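Local coordinates for protein lipocalin AI-4 (PDB 5H9N) that binds cysteinyl leukotrienes such as leukotriene C4 as a secreted salivary lipocalin of a blood-feeding insect, probably scavenging these mediators from the host, at residues R25-D38 with D121-I134. The protein carries 1 engineered substitution. Numbering follows the deposited sequence.
Sequences RFFTGDWYLTHSRD and DNFLLFNRQSSGEI. With LTX ((5~{S},6~{R},7~{E},9~{E},11~{Z},14~{Z})-6-[(2~{R})-2-[[(4~{S})-4-azanyl-5-oxidanyl-5-oxidanylidene-pentanoyl]amino]-3-( 2-hydroxy-2-oxoethylamino)-3-oxidanylidene-propyl]sulfanyl-5-oxidanyl-icosa-7,9,11,14-tetraenoic acid), chain B.
Arg128 folds back at chi2 (-58°) while Trp31 holds its indole beside its own backbone N (chi1 -75°), which lays the guanidinium flat on the indole with centres 3.7 Å apart. CD of the arginine sits over the six-membered ring as well, a CH-pi contact, and Phe26 covers the opposite face. Arg128 NH1 donates to Thr28 O (2.7 Å) and Asp30 O (3.0 Å), meeting the latter from above its carbonyl plane, and Trp31 NE1 donates to Phe26 O, so arginine and indole both tie the 25-30 lead-in to the barrel. This cation-pi stack, between Trp31 of the GxW motif (Gly29-Asp30-Trp31) near the start of the first barrel strand and Arg128 just after the last barrel strand, is the classic lipocalin arrangement closing one end of the barrel.

Strands 30-36 and 120-127 pair antiparallel. A classic beta bulge sets Thr34 and His35 both opposite Leu125, whose O receives Thr34 N at 3.0 Å and, weakly, His35 N. Asn127 ND2 bonds Thr34 OG1 (3.0 Å) and Glu133 O, pinning the returning loop. Farther along, the Asn122 amide gives ND2 to both Asp38 O (3.0 Å) and carboxylate O1 of leukotriene C4 (2.9 Å), while its OD1 accepts Asp38 N. Arg37 grips Asp38 side-on, NE to OD1 and NH2 to OD2; NH2 also salt-bridges Asp121 OD1 (2.9 Å), whose OD2 is hydrogen-bonded to Tyr109 OH. Phe126 presents one face to Leu33 CD1 and the other to the ligand tail.

Strand 30-36 is flanked by strand 46-51 and the short strand 151-152, and strand 120-127 by 105-112, so this pairing closes the calycin barrel around the lipid.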
loop_
_atom_site.group_PDB
_atom_site.type_symbol
_atom_site.label_atom_id
_atom_site.label_comp_id
_atom_site.label_asym_id
_atom_site.label_seq_id
_atom_site.Cartn_x
_atom_site.Cartn_y
_atom_site.Cartn_z
ATOM N N ARG A 25 -3.364 -15.017 0.615
ATOM C CA ARG A 25 -3.979 -14.707 -0.673
ATOM C C ARG A 25 -3.610 -13.323 -1.168
ATOM O O ARG A 25 -3.664 -13.061 -2.361
ATOM C CB ARG A 25 -5.497 -14.820 -0.599
ATOM C CG ARG A 25 -6.001 -16.232 -0.394
ATOM C CD ARG A 25 -7.477 -16.294 -0.716
ATOM N NE ARG A 25 -7.703 -16.057 -2.137
ATOM C CZ ARG A 25 -8.807 -15.512 -2.634
ATOM N NH1 ARG A 25 -9.779 -15.133 -1.817
ATOM N NH2 ARG A 25 -8.927 -15.330 -3.940
ATOM N N PHE A 26 -3.253 -12.429 -0.256
ATOM C CA PHE A 26 -2.873 -11.088 -0.671
ATOM C C PHE A 26 -1.414 -11.017 -1.129
ATOM O O PHE A 26 -1.108 -10.421 -2.162
ATOM C CB PHE A 26 -3.095 -10.070 0.447
ATOM C CG PHE A 26 -2.641 -8.696 0.059
ATOM C CD1 PHE A 26 -3.408 -7.928 -0.804
ATOM C CD2 PHE A 26 -1.422 -8.184 0.499
ATOM C CE1 PHE A 26 -2.983 -6.687 -1.209
ATOM C CE2 PHE A 26 -0.995 -6.932 0.096
ATOM C CZ PHE A 26 -1.779 -6.185 -0.753
ATOM N N PHE A 27 -0.514 -11.601 -0.347
ATOM C CA PHE A 27 0.913 -11.514 -0.641
ATOM C C PHE A 27 1.350 -12.609 -1.603
ATOM O O PHE A 27 2.256 -13.394 -1.313
ATOM C CB PHE A 27 1.729 -11.568 0.654
ATOM C CG PHE A 27 1.541 -10.362 1.533
ATOM C CD1 PHE A 27 2.107 -9.143 1.192
ATOM C CD2 PHE A 27 0.792 -10.442 2.698
ATOM C CE1 PHE A 27 1.937 -8.032 1.998
ATOM C CE2 PHE A 27 0.619 -9.339 3.511
ATOM C CZ PHE A 27 1.189 -8.130 3.163
ATOM N N THR A 28 0.674 -12.670 -2.743
ATOM C CA THR A 28 1.041 -13.579 -3.817
ATOM C C THR A 28 0.785 -12.862 -5.136
ATOM O O THR A 28 -0.118 -12.029 -5.222
ATOM C CB THR A 28 0.252 -14.900 -3.746
ATOM O OG1 THR A 28 0.796 -15.835 -4.684
ATOM C CG2 THR A 28 -1.219 -14.676 -4.052
ATOM N N GLY A 29 1.603 -13.152 -6.139
ATOM C CA GLY A 29 1.443 -12.537 -7.447
ATOM C C GLY A 29 1.892 -11.087 -7.527
ATOM O O GLY A 29 2.635 -10.600 -6.677
ATOM N N ASP A 30 1.447 -10.407 -8.580
ATOM C CA ASP A 30 1.773 -9.007 -8.848
ATOM C C ASP A 30 0.592 -8.110 -8.555
ATOM O O ASP A 30 -0.557 -8.486 -8.808
ATOM C CB ASP A 30 2.172 -8.810 -10.309
ATOM C CG ASP A 30 3.469 -9.493 -10.668
ATOM O OD1 ASP A 30 4.283 -9.726 -9.761
ATOM O OD2 ASP A 30 3.680 -9.780 -11.866
ATOM N N TRP A 31 0.889 -6.916 -8.062
ATOM C CA TRP A 31 -0.119 -5.886 -7.848
ATOM C C TRP A 31 0.352 -4.588 -8.522
ATOM O O TRP A 31 1.460 -4.133 -8.232
ATOM C CB TRP A 31 -0.324 -5.619 -6.364
ATOM C CG TRP A 31 -1.104 -6.641 -5.582
ATOM C CD1 TRP A 31 -0.607 -7.551 -4.697
ATOM C CD2 TRP A 31 -2.523 -6.819 -5.592
ATOM N NE1 TRP A 31 -1.633 -8.289 -4.146
ATOM C CE2 TRP A 31 -2.819 -7.855 -4.681
ATOM C CE3 TRP A 31 -3.574 -6.192 -6.278
ATOM C CZ2 TRP A 31 -4.125 -8.288 -4.449
ATOM C CZ3 TRP A 31 -4.859 -6.620 -6.045
ATOM C CH2 TRP A 31 -5.131 -7.645 -5.129
ATOM N N TYR A 32 -0.482 -3.968 -9.358
ATOM C CA TYR A 32 -0.164 -2.677 -9.974
ATOM C C TYR A 32 -0.780 -1.567 -9.155
ATOM O O TYR A 32 -1.959 -1.628 -8.810
ATOM C CB TYR A 32 -0.684 -2.617 -11.417
ATOM C CG TYR A 32 -0.033 -3.625 -12.321
ATOM C CD1 TYR A 32 -0.512 -4.927 -12.387
ATOM C CD2 TYR A 32 1.077 -3.289 -13.092
ATOM C CE1 TYR A 32 0.091 -5.872 -13.199
ATOM C CE2 TYR A 32 1.684 -4.227 -13.914
ATOM C CZ TYR A 32 1.183 -5.510 -13.954
ATOM O OH TYR A 32 1.767 -6.466 -14.757
ATOM N N LEU A 33 0.007 -0.535 -8.859
ATOM C CA LEU A 33 -0.497 0.616 -8.136
ATOM C C LEU A 33 -1.157 1.559 -9.145
ATOM O O LEU A 33 -0.473 2.316 -9.843
ATOM C CB LEU A 33 0.649 1.296 -7.374
ATOM C CG LEU A 33 0.308 2.575 -6.606
ATOM C CD1 LEU A 33 -0.951 2.408 -5.781
ATOM C CD2 LEU A 33 1.484 3.006 -5.720
ATOM N N THR A 34 -2.472 1.501 -9.273
ATOM C CA THR A 34 -3.131 2.231 -10.355
ATOM C C THR A 34 -3.683 3.600 -9.953
ATOM O O THR A 34 -3.840 4.458 -10.803
ATOM C CB THR A 34 -4.268 1.389 -10.970
ATOM O OG1 THR A 34 -5.235 1.053 -9.966
ATOM C CG2 THR A 34 -3.747 0.106 -11.559
ATOM N N HIS A 35 -4.016 3.794 -8.683
ATOM C CA HIS A 35 -4.615 5.037 -8.206
ATOM C C HIS A 35 -4.149 5.329 -6.796
ATOM O O HIS A 35 -3.827 4.396 -6.053
ATOM C CB HIS A 35 -6.148 4.982 -8.178
ATOM C CG HIS A 35 -6.788 4.720 -9.502
ATOM N ND1 HIS A 35 -6.708 3.502 -10.133
ATOM C CD2 HIS A 35 -7.559 5.508 -10.289
ATOM C CE1 HIS A 35 -7.378 3.557 -11.271
ATOM N NE2 HIS A 35 -7.896 4.765 -11.391
ATOM N N SER A 36 -4.174 6.588 -6.382
ATOM C CA SER A 36 -3.875 6.923 -4.990
ATOM C C SER A 36 -4.544 8.252 -4.640
ATOM O O SER A 36 -4.874 9.054 -5.531
ATOM C CB SER A 36 -2.362 6.965 -4.755
ATOM O OG SER A 36 -1.741 7.927 -5.586
ATOM N N ARG A 37 -4.778 8.484 -3.353
ATOM C CA ARG A 37 -5.409 9.719 -2.898
ATOM C C ARG A 37 -4.541 10.913 -3.265
ATOM O O ARG A 37 -5.029 11.886 -3.818
ATOM C CB ARG A 37 -5.646 9.676 -1.386
ATOM C CG ARG A 37 -6.356 10.926 -0.871
ATOM C CD ARG A 37 -6.284 11.048 0.641
ATOM N NE ARG A 37 -4.905 11.237 1.089
ATOM C CZ ARG A 37 -4.453 10.936 2.301
ATOM N NH1 ARG A 37 -5.262 10.422 3.227
ATOM N NH2 ARG A 37 -3.178 11.143 2.589
ATOM N N ASP A 38 -3.259 10.826 -2.921
ATOM C CA ASP A 38 -2.270 11.863 -3.201
ATOM C C ASP A 38 -1.338 11.306 -4.256
ATOM O O ASP A 38 -0.986 10.127 -4.204
ATOM C CB ASP A 38 -1.466 12.231 -1.950
ATOM C CG ASP A 38 -2.333 12.619 -0.768
ATOM O OD1 ASP A 38 -3.502 12.990 -0.971
ATOM O OD2 ASP A 38 -1.820 12.571 0.373
ATOM N N ASP A 121 1.297 9.978 4.609
ATOM C CA ASP A 121 0.459 8.803 4.409
ATOM C C ASP A 121 -0.316 8.918 3.103
ATOM O O ASP A 121 -0.213 9.923 2.383
ATOM C CB ASP A 121 -0.464 8.545 5.619
ATOM C CG ASP A 121 -1.522 9.597 5.826
ATOM O OD1 ASP A 121 -1.652 10.530 5.006
ATOM O OD2 ASP A 121 -2.262 9.459 6.825
ATOM N N ASN A 122 -1.070 7.880 2.781
ATOM C CA ASN A 122 -1.768 7.817 1.512
ATOM C C ASN A 122 -2.746 6.669 1.555
ATOM O O ASN A 122 -2.572 5.719 2.343
ATOM C CB ASN A 122 -0.780 7.633 0.359
ATOM C CG ASN A 122 -1.228 8.327 -0.913
ATOM O OD1 ASN A 122 -2.387 8.736 -1.056
ATOM N ND2 ASN A 122 -0.301 8.469 -1.850
ATOM N N PHE A 123 -3.771 6.748 0.715
ATOM C CA PHE A 123 -4.571 5.568 0.383
ATOM C C PHE A 123 -4.259 5.186 -1.047
ATOM O O PHE A 123 -4.172 6.043 -1.925
ATOM C CB PHE A 123 -6.061 5.817 0.569
ATOM C CG PHE A 123 -6.486 5.880 2.009
ATOM C CD1 PHE A 123 -6.440 7.081 2.705
ATOM C CD2 PHE A 123 -6.939 4.739 2.676
ATOM C CE1 PHE A 123 -6.844 7.152 4.032
ATOM C CE2 PHE A 123 -7.332 4.802 3.995
ATOM C CZ PHE A 123 -7.290 6.013 4.679
ATOM N N LEU A 124 -4.058 3.886 -1.247
ATOM C CA LEU A 124 -3.542 3.305 -2.478
ATOM C C LEU A 124 -4.515 2.288 -3.014
ATOM O O LEU A 124 -4.999 1.450 -2.259
ATOM C CB LEU A 124 -2.204 2.619 -2.209
ATOM C CG LEU A 124 -1.126 3.413 -1.469
ATOM C CD1 LEU A 124 0.090 2.538 -1.217
ATOM C CD2 LEU A 124 -0.727 4.642 -2.237
ATOM N N LEU A 125 -4.774 2.330 -4.309
ATOM C CA LEU A 125 -5.562 1.298 -4.965
ATOM C C LEU A 125 -4.661 0.471 -5.864
ATOM O O LEU A 125 -4.056 0.999 -6.824
ATOM C CB LEU A 125 -6.704 1.896 -5.774
ATOM C CG LEU A 125 -7.598 0.866 -6.489
ATOM C CD1 LEU A 125 -8.321 -0.008 -5.463
ATOM C CD2 LEU A 125 -8.591 1.556 -7.414
ATOM N N PHE A 126 -4.571 -0.811 -5.515
ATOM C CA PHE A 126 -3.848 -1.799 -6.291
ATOM C C PHE A 126 -4.813 -2.641 -7.107
ATOM O O PHE A 126 -5.931 -2.936 -6.666
ATOM C CB PHE A 126 -3.006 -2.700 -5.388
ATOM C CG PHE A 126 -1.860 -1.993 -4.726
ATOM C CD1 PHE A 126 -2.056 -1.282 -3.542
ATOM C CD2 PHE A 126 -0.594 -1.996 -5.290
ATOM C CE1 PHE A 126 -1.002 -0.628 -2.928
ATOM C CE2 PHE A 126 0.453 -1.338 -4.675
ATOM C CZ PHE A 126 0.244 -0.664 -3.495
ATOM N N ASN A 127 -4.360 -3.045 -8.287
ATOM C CA ASN A 127 -5.139 -3.856 -9.207
ATOM C C ASN A 127 -4.285 -4.987 -9.745
ATOM O O ASN A 127 -3.078 -4.807 -9.964
ATOM C CB ASN A 127 -5.666 -2.992 -10.365
ATOM C CG ASN A 127 -7.065 -2.473 -10.118
ATOM O OD1 ASN A 127 -8.006 -3.264 -10.075
ATOM N ND2 ASN A 127 -7.225 -1.147 -9.998
ATOM N N ARG A 128 -4.882 -6.153 -9.960
ATOM C CA ARG A 128 -4.151 -7.264 -10.549
ATOM C C ARG A 128 -3.807 -7.011 -12.015
ATOM O O ARG A 128 -2.854 -7.586 -12.537
ATOM C CB ARG A 128 -4.955 -8.566 -10.414
ATOM C CG ARG A 128 -5.078 -9.091 -8.976
ATOM C CD ARG A 128 -3.729 -9.341 -8.334
ATOM N NE ARG A 128 -3.883 -10.124 -7.110
ATOM C CZ ARG A 128 -2.865 -10.627 -6.417
ATOM N NH1 ARG A 128 -1.621 -10.428 -6.837
ATOM N NH2 ARG A 128 -3.090 -11.340 -5.320
ATOM N N GLN A 129 -4.607 -6.180 -12.679
ATOM C CA GLN A 129 -4.344 -5.788 -14.063
ATOM C C GLN A 129 -3.884 -4.332 -14.122
ATOM O O GLN A 129 -4.412 -3.492 -13.401
ATOM C CB GLN A 129 -5.593 -5.955 -14.925
ATOM C CG GLN A 129 -6.147 -7.361 -14.958
ATOM C CD GLN A 129 -7.416 -7.461 -15.781
ATOM O OE1 GLN A 129 -7.390 -7.310 -17.004
ATOM N NE2 GLN A 129 -8.536 -7.717 -15.114
ATOM N N SER A 130 -2.930 -4.023 -14.995
ATOM C CA SER A 130 -2.467 -2.637 -15.139
ATOM C C SER A 130 -3.589 -1.723 -15.625
ATOM O O SER A 130 -3.560 -0.521 -15.375
ATOM C CB SER A 130 -1.265 -2.550 -16.081
ATOM O OG SER A 130 -1.628 -2.927 -17.391
ATOM N N SER A 131 -4.566 -2.298 -16.318
ATOM C CA SER A 131 -5.721 -1.550 -16.803
ATOM C C SER A 131 -6.821 -1.395 -15.766
ATOM O O SER A 131 -7.860 -0.791 -16.052
ATOM C CB SER A 131 -6.314 -2.227 -18.031
ATOM O OG SER A 131 -6.628 -3.573 -17.720
ATOM N N GLY A 132 -6.613 -1.939 -14.571
ATOM C CA GLY A 132 -7.655 -1.903 -13.558
ATOM C C GLY A 132 -8.010 -0.488 -13.137
ATOM O O GLY A 132 -7.161 0.394 -13.072
ATOM N N GLU A 133 -9.287 -0.260 -12.859
ATOM C CA GLU A 133 -9.689 1.055 -12.400
ATOM C C GLU A 133 -10.447 0.904 -11.085
ATOM O O GLU A 133 -10.094 0.049 -10.281
ATOM C CB GLU A 133 -10.482 1.783 -13.493
ATOM C CG GLU A 133 -9.590 2.153 -14.692
ATOM C CD GLU A 133 -10.340 2.843 -15.817
ATOM O OE1 GLU A 133 -10.762 4.001 -15.629
ATOM O OE2 GLU A 133 -10.490 2.232 -16.896
ATOM N N ILE A 134 -11.458 1.727 -10.841
ATOM C CA ILE A 134 -12.071 1.721 -9.514
ATOM C C ILE A 134 -13.196 0.692 -9.474
ATOM O O ILE A 134 -14.172 0.802 -10.215
ATOM C CB ILE A 134 -12.599 3.111 -9.124
ATOM C CG1 ILE A 134 -11.462 4.140 -9.260
ATOM C CG2 ILE A 134 -13.195 3.083 -7.709
ATOM C CD1 ILE A 134 -11.837 5.547 -8.912
HETATM O O2 LTX B . 2.604 6.492 0.896
HETATM C C1 LTX B . 2.614 7.395 0.026
HETATM O O1 LTX B . 2.265 7.193 -1.162
HETATM C C2 LTX B . 3.049 8.783 0.434
HETATM C C3 LTX B . 4.436 9.067 -0.133
HETATM C C4 LTX B . 5.364 7.876 0.092
HETATM C C5 LTX B . 6.807 8.247 -0.222
HETATM O O3 LTX B . 6.987 8.409 -1.636
HETATM C C6 LTX B . 7.788 7.201 0.298
HETATM C C7 LTX B . 7.588 5.860 -0.396
HETATM C C8 LTX B . 7.173 4.762 0.258
HETATM C C9 LTX B . 7.018 3.486 -0.459
HETATM C C10 LTX B . 6.834 2.303 0.144
HETATM C C11 LTX B . 6.704 1.081 -0.656
HETATM C C12 LTX B . 6.490 -0.161 -0.203
HETATM C C13 LTX B . 6.337 -0.550 1.257
HETATM C C14 LTX B . 4.943 -0.253 1.774
HETATM C C15 LTX B . 3.877 -0.994 1.496
HETATM C C16 LTX B . 3.956 -2.234 0.636
HETATM C C17 LTX B . 2.681 -2.375 -0.190
HETATM C C18 LTX B . 2.668 -3.727 -0.892
HETATM C C19 LTX B . 1.586 -3.808 -1.957
HETATM C C20 LTX B . 1.574 -5.176 -2.611
HETATM O O32 LTX B . 10.776 4.512 -4.790
HETATM C C21 LTX B . 10.624 5.009 -3.659
HETATM O O31 LTX B . 9.515 5.354 -3.202
HETATM C CA3 LTX B . 11.848 5.208 -2.804
HETATM N N3 LTX B . 11.475 5.752 -1.508
HETATM C C22 LTX B . 12.344 6.293 -0.660
HETATM O O33 LTX B . 13.530 6.370 -0.932
HETATM C CA2 LTX B . 11.858 6.818 0.662
HETATM C CB2 LTX B . 10.356 6.621 0.863
HETATM S SG2 LTX B . 9.417 7.854 0.026
HETATM N N2 LTX B . 12.247 8.203 0.830
HETATM C CD1 LTX B . 12.846 8.627 1.934
HETATM O OE1 LTX B . 12.789 8.028 2.998
HETATM C CG1 LTX B . 13.599 9.927 1.775
HETATM C CB1 LTX B . 13.976 10.519 3.124
HETATM C CA1 LTX B . 14.255 12.012 2.969
HETATM N N1 LTX B . 13.144 12.646 2.231
HETATM C C23 LTX B . 15.534 12.238 2.221
HETATM O O11 LTX B . 15.501 12.938 1.184
HETATM O O12 LTX B . 16.583 11.726 2.666
HETATM O O HOH W 1 -1.336 -9.391 -11.451
HETATM O O HOH W 2 -9.581 5.599 -13.451
HETATM O O HOH W 3 -4.735 10.250 6.085
HETATM O O HOH W 4 0.779 11.788 0.674
#